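Local coordinates for protein O-ureido-L-serine synthase (Streptomyces lavendulae, PDB 3X44) that adds hydroxyurea to O-acetyl-L-serine, using pyridoxal 5'-phosphate, to make O-ureido-L-serine for the antibiotic D-cycloserine, and can also use sulfide to make cysteine, at residues Val50-Glu55 and Ala83-Arg88; Thr65-Thr70 and Val90-Asp95; Gly120-Asn125 and Pro224-Gly229. The protein carries 1 engineered substitution. All coordinates share one frame; numbering follows the deposited sequence.

Contact 1: residues Val50-Glu55 and Ala83-Arg88; sequences VVLDAE and AARGYR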
loop_
_atom_site.group_PDB
_atom_site.type_symbol
_atom_site.label_atom_id
_atom_site.label_comp_id
_atom_site.label_asym_id
_atom_site.label_seq_id
_atom_site.Cartn_x
_atom_site.Cartn_y
_atom_site.Cartn_z
ATOM N N VAL A 50 19.277 -13.971 -3.449
ATOM C CA VAL A 50 20.260 -15.029 -3.620
ATOM C C VAL A 50 19.698 -16.389 -3.207
ATOM O O VAL A 50 19.917 -17.395 -3.886
ATOM C CB VAL A 50 21.539 -14.732 -2.801
ATOM C CG1 VAL A 50 22.493 -15.911 -2.886
ATOM C CG2 VAL A 50 22.213 -13.456 -3.328
ATOM N N VAL A 51 18.969 -16.407 -2.099
ATOM C CA VAL A 51 18.367 -17.634 -1.587
ATOM C C VAL A 51 17.283 -18.167 -2.531
ATOM O O VAL A 51 17.262 -19.357 -2.857
ATOM C CB VAL A 51 17.763 -17.394 -0.183
ATOM C CG1 VAL A 51 16.810 -18.518 0.192
ATOM C CG2 VAL A 51 18.880 -17.291 0.831
ATOM N N LEU A 52 16.388 -17.289 -2.972
ATOM C CA LEU A 52 15.321 -17.685 -3.890
ATOM C C LEU A 52 15.915 -18.205 -5.202
ATOM O O LEU A 52 15.476 -19.220 -5.738
ATOM C CB LEU A 52 14.402 -16.498 -4.186
ATOM C CG LEU A 52 13.519 -15.976 -3.046
ATOM C CD1 LEU A 52 12.656 -14.845 -3.571
ATOM C CD2 LEU A 52 12.653 -17.094 -2.479
ATOM N N ASP A 53 16.921 -17.498 -5.707
ATOM C CA ASP A 53 17.590 -17.875 -6.948
ATOM C C ASP A 53 18.236 -19.251 -6.804
ATOM O O ASP A 53 18.122 -20.103 -7.688
ATOM C CB ASP A 53 18.664 -16.835 -7.285
ATOM C CG ASP A 53 19.542 -17.257 -8.455
ATOM O OD1 ASP A 53 19.086 -17.134 -9.605
ATOM O OD2 ASP A 53 20.683 -17.702 -8.216
ATOM N N ALA A 54 18.917 -19.452 -5.679
ATOM C CA ALA A 54 19.591 -20.714 -5.397
ATOM C C ALA A 54 18.579 -21.849 -5.319
ATOM O O ALA A 54 18.842 -22.954 -5.798
ATOM C CB ALA A 54 20.370 -20.616 -4.089
ATOM N N GLU A 55 17.426 -21.575 -4.714
ATOM C CA GLU A 55 16.374 -22.580 -4.591
ATOM C C GLU A 55 15.850 -22.980 -5.970
ATOM O O GLU A 55 15.680 -24.163 -6.255
ATOM C CB GLU A 55 15.204 -22.045 -3.754
ATOM C CG GLU A 55 15.560 -21.679 -2.323
ATOM C CD GLU A 55 14.362 -21.186 -1.537
ATOM O OE1 GLU A 55 14.370 -21.299 -0.294
ATOM O OE2 GLU A 55 13.407 -20.687 -2.164
ATOM N N ALA A 83 16.665 -18.364 9.031
ATOM C CA ALA A 83 15.804 -18.696 10.160
ATOM C C ALA A 83 14.353 -18.836 9.709
ATOM O O ALA A 83 13.619 -19.681 10.204
ATOM C CB ALA A 83 15.916 -17.623 11.248
ATOM N N ALA A 84 13.946 -18.016 8.754
ATOM C CA ALA A 84 12.574 -18.069 8.267
ATOM C C ALA A 84 12.316 -19.224 7.303
ATOM O O ALA A 84 11.250 -19.848 7.334
ATOM C CB ALA A 84 12.213 -16.754 7.594
ATOM N N ARG A 85 13.297 -19.523 6.462
ATOM C CA ARG A 85 13.132 -20.559 5.459
ATOM C C ARG A 85 13.649 -21.959 5.788
ATOM O O ARG A 85 13.506 -22.877 4.975
ATOM C CB ARG A 85 13.729 -20.066 4.139
ATOM C CG ARG A 85 12.895 -18.973 3.497
ATOM C CD ARG A 85 13.459 -18.524 2.154
ATOM N NE ARG A 85 12.972 -19.343 1.044
ATOM C CZ ARG A 85 11.753 -19.260 0.520
ATOM N NH1 ARG A 85 10.871 -18.389 0.998
ATOM N NH2 ARG A 85 11.415 -20.050 -0.488
ATOM N N GLY A 86 14.228 -22.127 6.972
ATOM C CA GLY A 86 14.728 -23.433 7.372
ATOM C C GLY A 86 16.136 -23.768 6.913
ATOM O O GLY A 86 16.407 -24.900 6.511
ATOM N N TYR A 87 17.035 -22.792 6.973
ATOM C CA TYR A 87 18.421 -23.005 6.579
ATOM C C TYR A 87 19.363 -22.725 7.747
ATOM O O TYR A 87 18.953 -22.205 8.791
ATOM C CB TYR A 87 18.800 -22.088 5.410
ATOM C CG TYR A 87 18.074 -22.397 4.123
ATOM C CD1 TYR A 87 18.219 -23.637 3.502
ATOM C CD2 TYR A 87 17.222 -21.457 3.540
ATOM C CE1 TYR A 87 17.528 -23.934 2.326
ATOM C CE2 TYR A 87 16.531 -21.749 2.368
ATOM C CZ TYR A 87 16.687 -22.989 1.769
ATOM O OH TYR A 87 16.002 -23.287 0.614
ATOM N N ARG A 88 20.625 -23.099 7.565
ATOM C CA ARG A 88 21.661 -22.861 8.557
ATOM C C ARG A 88 22.533 -21.791 7.914
ATOM O O ARG A 88 22.732 -21.808 6.699
ATOM C CB ARG A 88 22.474 -24.137 8.811
ATOM C CG ARG A 88 21.801 -25.128 9.757
ATOM C CD ARG A 88 22.046 -26.577 9.330
ATOM N NE ARG A 88 21.523 -27.539 10.300
ATOM C CZ ARG A 88 21.504 -28.858 10.119
ATOM N NH1 ARG A 88 21.979 -29.388 8.998
ATOM N NH2 ARG A 88 21.015 -29.652 11.062
#

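Contact 2: residues Thr65-Thr70 and Val90-Asp95; sequences TIVECT and VAVMGD. With PUS ((E)-O-(carbamoylamino)-N-({3-hydroxy-2-methyl-5-[(phosphonooxy)methyl]pyridin-4-yl}methylidene)-L-serine), chain C.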
loop_
_atom_site.group_PDB
_atom_site.type_symbol
_atom_site.label_atom_id
_atom_site.label_comp_id
_atom_site.label_asym_id
_atom_site.label_seq_id
_atom_site.Cartn_x
_atom_site.Cartn_y
_atom_site.Cartn_z
ATOM N N THR A 65 23.386 -25.442 4.547
ATOM C CA THR A 65 24.121 -24.376 5.218
ATOM C C THR A 65 24.639 -23.319 4.239
ATOM O O THR A 65 25.248 -23.643 3.223
ATOM C CB THR A 65 25.320 -24.950 6.010
ATOM O OG1 THR A 65 24.839 -25.748 7.102
ATOM C CG2 THR A 65 26.188 -23.821 6.551
ATOM N N ILE A 66 24.398 -22.055 4.564
ATOM C CA ILE A 66 24.835 -20.943 3.728
ATOM C C ILE A 66 25.970 -20.206 4.429
ATOM O O ILE A 66 25.892 -19.926 5.628
ATOM C CB ILE A 66 23.671 -19.945 3.467
ATOM C CG1 ILE A 66 22.565 -20.629 2.661
ATOM C CG2 ILE A 66 24.180 -18.722 2.720
ATOM C CD1 ILE A 66 21.169 -20.249 3.089
ATOM N N VAL A 67 27.028 -19.906 3.681
ATOM C CA VAL A 67 28.174 -19.197 4.241
ATOM C C VAL A 67 28.495 -17.977 3.393
ATOM O O VAL A 67 28.443 -18.034 2.160
ATOM C CB VAL A 67 29.432 -20.099 4.321
ATOM C CG1 VAL A 67 29.948 -20.418 2.923
ATOM C CG2 VAL A 67 30.514 -19.403 5.136
ATOM N N GLU A 68 28.832 -16.877 4.059
ATOM C CA GLU A 68 29.146 -15.637 3.359
ATOM C C GLU A 68 30.044 -14.706 4.170
ATOM O O GLU A 68 29.951 -14.648 5.398
ATOM C CB GLU A 68 27.847 -14.909 3.015
ATOM C CG GLU A 68 28.059 -13.558 2.362
ATOM C CD GLU A 68 28.638 -13.687 0.973
ATOM O OE1 GLU A 68 29.823 -14.064 0.855
ATOM O OE2 GLU A 68 27.904 -13.417 0.001
ATOM N N CYS A 69 30.936 -14.002 3.479
ATOM C CA CYS A 69 31.812 -13.032 4.137
ATOM C C CYS A 69 31.010 -11.743 4.059
ATOM O O CYS A 69 30.578 -11.344 2.979
ATOM C CB CYS A 69 33.132 -12.856 3.383
ATOM S SG CYS A 69 34.043 -11.397 3.929
ATOM N N THR A 70 30.809 -11.090 5.194
ATOM C CA THR A 70 29.991 -9.888 5.208
ATOM C C THR A 70 30.551 -8.789 6.106
ATOM O O THR A 70 31.357 -9.065 6.992
ATOM C CB THR A 70 28.571 -10.255 5.705
ATOM O OG1 THR A 70 27.783 -9.075 5.858
ATOM C CG2 THR A 70 28.660 -10.959 7.057
ATOM N N VAL A 90 26.247 -19.305 8.316
ATOM C CA VAL A 90 27.541 -19.068 8.947
ATOM C C VAL A 90 28.118 -17.780 8.383
ATOM O O VAL A 90 28.399 -17.699 7.188
ATOM C CB VAL A 90 28.555 -20.190 8.626
ATOM C CG1 VAL A 90 29.845 -19.956 9.406
ATOM C CG2 VAL A 90 27.967 -21.544 8.943
ATOM N N ALA A 91 28.304 -16.781 9.239
ATOM C CA ALA A 91 28.848 -15.502 8.802
ATOM C C ALA A 91 30.359 -15.429 9.007
ATOM O O ALA A 91 30.874 -15.869 10.031
ATOM C CB ALA A 91 28.170 -14.364 9.553
ATOM N N VAL A 92 31.053 -14.883 8.012
ATOM C CA VAL A 92 32.499 -14.698 8.054
ATOM C C VAL A 92 32.635 -13.182 8.083
ATOM O O VAL A 92 32.435 -12.527 7.069
ATOM C CB VAL A 92 33.178 -15.243 6.783
ATOM C CG1 VAL A 92 34.618 -14.758 6.716
ATOM C CG2 VAL A 92 33.128 -16.764 6.781
ATOM N N MET A 93 32.975 -12.629 9.242
ATOM C CA MET A 93 33.054 -11.181 9.383
ATOM C C MET A 93 34.311 -10.634 10.048
ATOM O O MET A 93 34.833 -11.222 10.990
ATOM C CB MET A 93 31.820 -10.705 10.159
ATOM C CG MET A 93 31.658 -9.206 10.248
ATOM S SD MET A 93 30.022 -8.797 10.890
ATOM C CE MET A 93 30.008 -9.711 12.453
ATOM N N GLY A 94 34.790 -9.500 9.547
ATOM C CA GLY A 94 35.971 -8.879 10.122
ATOM C C GLY A 94 35.703 -8.601 11.586
ATOM O O GLY A 94 34.576 -8.275 11.953
ATOM N N ASP A 95 36.731 -8.711 12.425
ATOM C CA ASP A 95 36.555 -8.497 13.858
ATOM C C ASP A 95 36.355 -7.048 14.284
ATOM O O ASP A 95 36.073 -6.787 15.457
ATOM C CB ASP A 95 37.749 -9.063 14.619
ATOM C CG ASP A 95 39.059 -8.400 14.225
ATOM O OD1 ASP A 95 39.045 -7.443 13.415
ATOM O OD2 ASP A 95 40.105 -8.844 14.731
HETATM N N PUS C . 26.778 -4.460 2.981
HETATM C CA PUS C . 27.243 -5.823 2.500
HETATM C CB PUS C . 28.624 -5.735 1.759
HETATM O OG PUS C . 29.664 -5.168 2.678
HETATM N ND PUS C . 30.970 -5.713 2.386
HETATM C CE PUS C . 31.990 -4.878 2.085
HETATM N NZ2 PUS C . 31.738 -3.623 1.671
HETATM O OZ1 PUS C . 33.115 -5.253 2.183
HETATM C C PUS C . 27.370 -6.761 3.721
HETATM O O PUS C . 26.764 -6.506 4.724
HETATM O OT PUS C . 28.070 -7.743 3.665
HETATM C C2 PUS C . 25.600 -0.408 4.388
HETATM C C3 PUS C . 25.860 -1.799 3.973
HETATM C C4 PUS C . 26.164 -2.073 2.564
HETATM C C5 PUS C . 26.171 -0.956 1.612
HETATM C C6 PUS C . 25.890 0.396 2.120
HETATM C C2A PUS C . 25.327 -0.084 5.829
HETATM C C4A PUS C . 26.622 -3.444 2.116
HETATM C C5A PUS C . 26.469 -1.170 0.136
HETATM N N1 PUS C . 25.628 0.608 3.456
HETATM O O3 PUS C . 25.755 -2.803 4.865
HETATM O O1P PUS C . 26.377 -3.830 -1.355
HETATM O O2P PUS C . 24.548 -2.892 -2.521
HETATM O O3P PUS C . 26.660 -1.803 -2.568
HETATM O O4P PUS C . 25.336 -1.818 -0.533
HETATM P P PUS C . 25.738 -2.588 -1.747
HETATM O O HOH W 1 34.196 -9.111 6.753
#

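Contact 3: residues Gly120-Asn125 and Pro224-Gly229; sequences GSKGGN and PNFVPG. With PUS ((E)-O-(carbamoylamino)-N-({3-hydroxy-2-methyl-5-[(phosphonooxy)methyl]pyridin-4-yl}methylidene)-L-serine), chain C.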
loop_
_atom_site.group_PDB
_atom_site.type_symbol
_atom_site.label_atom_id
_atom_site.label_comp_id
_atom_site.label_asym_id
_atom_site.label_seq_id
_atom_site.Cartn_x
_atom_site.Cartn_y
_atom_site.Cartn_z
ATOM N N GLY A 120 40.481 -7.049 5.171
ATOM C CA GLY A 120 39.419 -6.671 4.254
ATOM C C GLY A 120 38.566 -7.846 3.819
ATOM O O GLY A 120 38.806 -8.987 4.226
ATOM N N SER A 121 37.570 -7.574 2.981
ATOM C CA SER A 121 36.680 -8.613 2.495
ATOM C C SER A 121 37.411 -9.573 1.565
ATOM O O SER A 121 36.938 -10.669 1.295
ATOM C CB SER A 121 35.492 -7.989 1.771
ATOM O OG SER A 121 34.652 -7.313 2.689
ATOM N N LYS A 122 38.570 -9.163 1.073
ATOM C CA LYS A 122 39.318 -10.042 0.200
ATOM C C LYS A 122 39.723 -11.236 1.052
ATOM O O LYS A 122 39.549 -12.387 0.648
ATOM C CB LYS A 122 40.553 -9.336 -0.356
ATOM C CG LYS A 122 41.257 -10.138 -1.458
ATOM C CD LYS A 122 42.503 -9.428 -1.974
ATOM C CE LYS A 122 42.149 -8.128 -2.686
ATOM N NZ LYS A 122 43.067 -7.854 -3.834
ATOM N N GLY A 123 40.235 -10.950 2.248
ATOM C CA GLY A 123 40.645 -12.006 3.154
ATOM C C GLY A 123 39.463 -12.837 3.622
ATOM O O GLY A 123 39.557 -14.058 3.748
ATOM N N GLY A 124 38.342 -12.174 3.881
ATOM C CA GLY A 124 37.154 -12.877 4.333
ATOM C C GLY A 124 36.574 -13.841 3.312
ATOM O O GLY A 124 36.100 -14.921 3.664
ATOM N N ASN A 125 36.608 -13.458 2.042
ATOM C CA ASN A 125 36.067 -14.303 0.984
ATOM C C ASN A 125 36.854 -15.597 0.858
ATOM O O ASN A 125 36.297 -16.657 0.571
ATOM C CB ASN A 125 36.092 -13.559 -0.351
ATOM C CG ASN A 125 35.003 -12.519 -0.452
ATOM O OD1 ASN A 125 34.045 -12.527 0.333
ATOM N ND2 ASN A 125 35.136 -11.616 -1.419
ATOM N N PRO A 224 34.968 -2.522 -0.204
ATOM C CA PRO A 224 35.740 -3.732 0.101
ATOM C C PRO A 224 37.112 -3.495 -0.558
ATOM O O PRO A 224 37.242 -2.602 -1.401
ATOM C CB PRO A 224 34.948 -4.834 -0.589
ATOM C CG PRO A 224 34.306 -4.139 -1.752
ATOM C CD PRO A 224 33.929 -2.775 -1.217
ATOM N N ASN A 225 38.134 -4.266 -0.195
ATOM C CA ASN A 225 39.454 -4.040 -0.785
ATOM C C ASN A 225 39.691 -4.706 -2.143
ATOM O O ASN A 225 40.728 -5.333 -2.369
ATOM C CB ASN A 225 40.563 -4.440 0.200
ATOM C CG ASN A 225 40.368 -5.826 0.781
ATOM O OD1 ASN A 225 39.278 -6.395 0.720
ATOM N ND2 ASN A 225 41.436 -6.379 1.353
ATOM N N PHE A 226 38.722 -4.552 -3.039
ATOM C CA PHE A 226 38.794 -5.082 -4.399
ATOM C C PHE A 226 37.592 -4.533 -5.169
ATOM O O PHE A 226 36.652 -4.001 -4.564
ATOM C CB PHE A 226 38.775 -6.623 -4.403
ATOM C CG PHE A 226 37.579 -7.231 -3.704
ATOM C CD1 PHE A 226 37.697 -7.748 -2.416
ATOM C CD2 PHE A 226 36.336 -7.286 -4.335
ATOM C CE1 PHE A 226 36.588 -8.313 -1.756
ATOM C CE2 PHE A 226 35.226 -7.846 -3.688
ATOM C CZ PHE A 226 35.357 -8.360 -2.394
ATOM N N VAL A 227 37.630 -4.627 -6.496
ATOM C CA VAL A 227 36.515 -4.151 -7.313
ATOM C C VAL A 227 35.590 -5.351 -7.540
ATOM O O VAL A 227 35.980 -6.337 -8.175
ATOM C CB VAL A 227 36.993 -3.607 -8.678
ATOM C CG1 VAL A 227 35.797 -3.112 -9.484
ATOM C CG2 VAL A 227 38.000 -2.481 -8.472
ATOM N N PRO A 228 34.353 -5.281 -7.016
ATOM C CA PRO A 228 33.380 -6.370 -7.156
ATOM C C PRO A 228 33.021 -6.734 -8.593
ATOM O O PRO A 228 32.882 -5.865 -9.456
ATOM C CB PRO A 228 32.160 -5.874 -6.374
ATOM C CG PRO A 228 32.684 -4.785 -5.478
ATOM C CD PRO A 228 33.797 -4.147 -6.254
ATOM N N GLY A 229 32.866 -8.033 -8.834
ATOM C CA GLY A 229 32.521 -8.510 -10.159
ATOM C C GLY A 229 31.177 -8.052 -10.707
ATOM O O GLY A 229 31.036 -7.875 -11.912
HETATM N N PUS C . 26.778 -4.460 2.981
HETATM C CA PUS C . 27.243 -5.823 2.500
HETATM C CB PUS C . 28.624 -5.735 1.759
HETATM O OG PUS C . 29.664 -5.168 2.678
HETATM N ND PUS C . 30.970 -5.713 2.386
HETATM C CE PUS C . 31.990 -4.878 2.085
HETATM N NZ2 PUS C . 31.738 -3.623 1.671
HETATM O OZ1 PUS C . 33.115 -5.253 2.183
HETATM C C PUS C . 27.370 -6.761 3.721
HETATM O O PUS C . 26.764 -6.506 4.724
HETATM O OT PUS C . 28.070 -7.743 3.665
HETATM C C2 PUS C . 25.600 -0.408 4.388
HETATM C C3 PUS C . 25.860 -1.799 3.973
HETATM C C4 PUS C . 26.164 -2.073 2.564
HETATM C C5 PUS C . 26.171 -0.956 1.612
HETATM C C6 PUS C . 25.890 0.396 2.120
HETATM C C2A PUS C . 25.327 -0.084 5.829
HETATM C C4A PUS C . 26.622 -3.444 2.116
HETATM C C5A PUS C . 26.469 -1.170 0.136
HETATM N N1 PUS C . 25.628 0.608 3.456
HETATM O O3 PUS C . 25.755 -2.803 4.865
HETATM O O1P PUS C . 26.377 -3.830 -1.355
HETATM O O2P PUS C . 24.548 -2.892 -2.521
HETATM O O3P PUS C . 26.660 -1.803 -2.568
HETATM O O4P PUS C . 25.336 -1.818 -0.533
HETATM P P PUS C . 25.738 -2.588 -1.747
HETATM O O HOH W 2 42.749 -5.448 -4.467
#

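Contact 1: residues Val50-Glu55 and Ala83-Arg88
Glu55, on helix 43-56, meets both Arg85 and Tyr87 at the end of helix 73-85, the helix of a beta-alpha-beta unit in this type II pyridoxal-phosphate fold. The contact illustrates how one carboxylate can tie a helix to the turn that ends another.

The apolar part flanks the polar one. Leu52 CD2 sits over the centre of one guanidinium face, 3.8 Å from Arg85 CZ, while Val51 CG1 touches both Arg85 CD and Tyr87 CE2, the latter at 3.9 Å.

The polar part begins with a two-pronged salt bridge. Arg85 presents its NE edge: NE bonds Glu55 OE1 at 2.8 Å and NH2 bonds Glu55 OE2 at 2.7 Å. The first bond is nearly straight and lies in the guanidinium plane; the second is more bent, with Glu55 OE2 tilted out of that plane, and the carboxylate and guanidinium planes stand 45° apart. A kink at chi3 (87°) swings the guanidinium out of the line of its own methylenes to meet Glu55 in this way. Gly86, with positive phi, ends the helix and leads the chain to Tyr87. The Tyr87 hydroxyl donates to Glu55 OE1 at 2.7 Å, on the anti side, while Arg85 NE reaches that oxygen from the opposite face of the carboxylate plane.

Contact 2: residues Thr65-Thr70 and Val90-Asp95
Thr70 and Val92 meet through Thr70 N and Val92 O, and the first torsion of Thr70 decides what its side chain does beyond that bond. With OG1 anti to N (chi1 174°), the hydroxyl reaches the bound O-ureido-L-serine aldimine, and CG2 is left between N and the carbonyl carbon, 4.3 Å from Ala91 CB. Val67 places CG2 opposite its own N, where it meets Val92 CG2 at 4.1 Å.

Strands 65-70 and 88-94 are parallel neighbours, the two strands of a beta-alpha-beta crossover through helix 73-85. Their ladder alternates: Ile66 O accepts from Val90 N, Glu68 N gives to Val90 O in the longest of the four bonds (3.3 Å), Glu68 O accepts from Val92 N, and Thr70 N gives to Val92 O at 2.9 Å. CA-H groups of Val67 and Cys69 also point at Val90 O and Val92 O. Beyond Thr70 a water bridges the strands, donating to Thr70 O and accepting from Gly94 N.

Val67, Cys69, Val90 and Val92 share one sheet face, which helix 120-135 packs against. On the other, Glu68 is buried but paired with Arg139 and the backbone N of Gln142.

The Thr70 hydroxyl donates to the carboxylate oxygen OT of the ligand at 2.6 Å, and backbone N-H groups of Gly72 and Gly75 bond the same OG1. Those two donors leave the Thr70 proton for the ligand and would probably strengthen its hold on the negatively charged carboxylate.

Contact 3: residues Gly120-Asn125 and Pro224-Gly229
Asn225 lays its amide on Gly120 and Lys122, near the N-terminal end of helix 120-135, and its side chain can be followed outward as an example of a side-chain amide that accepts from a helix N-H. CB leaves the centre of an inverse gamma turn, with CG lodged between N and the carbonyl carbon (chi1 50°). CG then packs on Lys122 CB and on Gly120 CA, each 3.7 Å away. At the tip the two atoms part: OD1 accepts from Lys122 N at 2.9 Å, in the carbonyl plane and on a lone pair, whereas ND2 lies against Gly120 CA at 3.5 Å and donates to the backbone O of Leu119. Gly120, with positive phi, has no CB to obstruct this amide.

Phe226 follows with its ring edge turned to the helix. CE1 comes within 3.6 Å of Lys122 N, and CZ lies 3.4 Å from Asn125 ND2, whose amide plane is inclined 49° to the ring. Lys122 runs past the ring in the opposite direction and bends toward its end, its CE coming to 3.2 Å from Asn225 O.

Toward the active site, Ser121 OG donates to OZ1, the carbonyl oxygen of the ureido group of the bound aldimine, at 2.6 Å, and Pro224 CB approaches the same oxygen. Helix and loop thus line the ureido end of the pocket together.

The 224-229 segment belongs to the long connection between helix 208-211 and strand 238-242. It is laid against the N-terminal part of helix 120-135, which follows strand 111-115, with Phe143 meeting the Phe226 ring edge-to-face.

Contact 2 is the core of the three: a backbone ladder between buried strands, with valines on one face. Contact 1 lies at the surface, where charged and hydroxyl side chains do the joining, yet it draws on the same beta-alpha-beta unit; Arg88 O and Ile66 N, 2.7 Å apart, probably hydrogen-bond where the two meet. Contact 3, partly buried, brings a loop about a hundred residues further along the chain to the N-terminal part of helix 120-135 through amide and aromatic groups. That helix packs on the ladder, Cys69 SG lying 3.5 Å from Gly124 CA. Contacts 2 and 3 hold different groups of one ligand, carboxylate and ureido oxygen, whereas contact 1 stands about 14 Å from it, measured from the Val51 side chain.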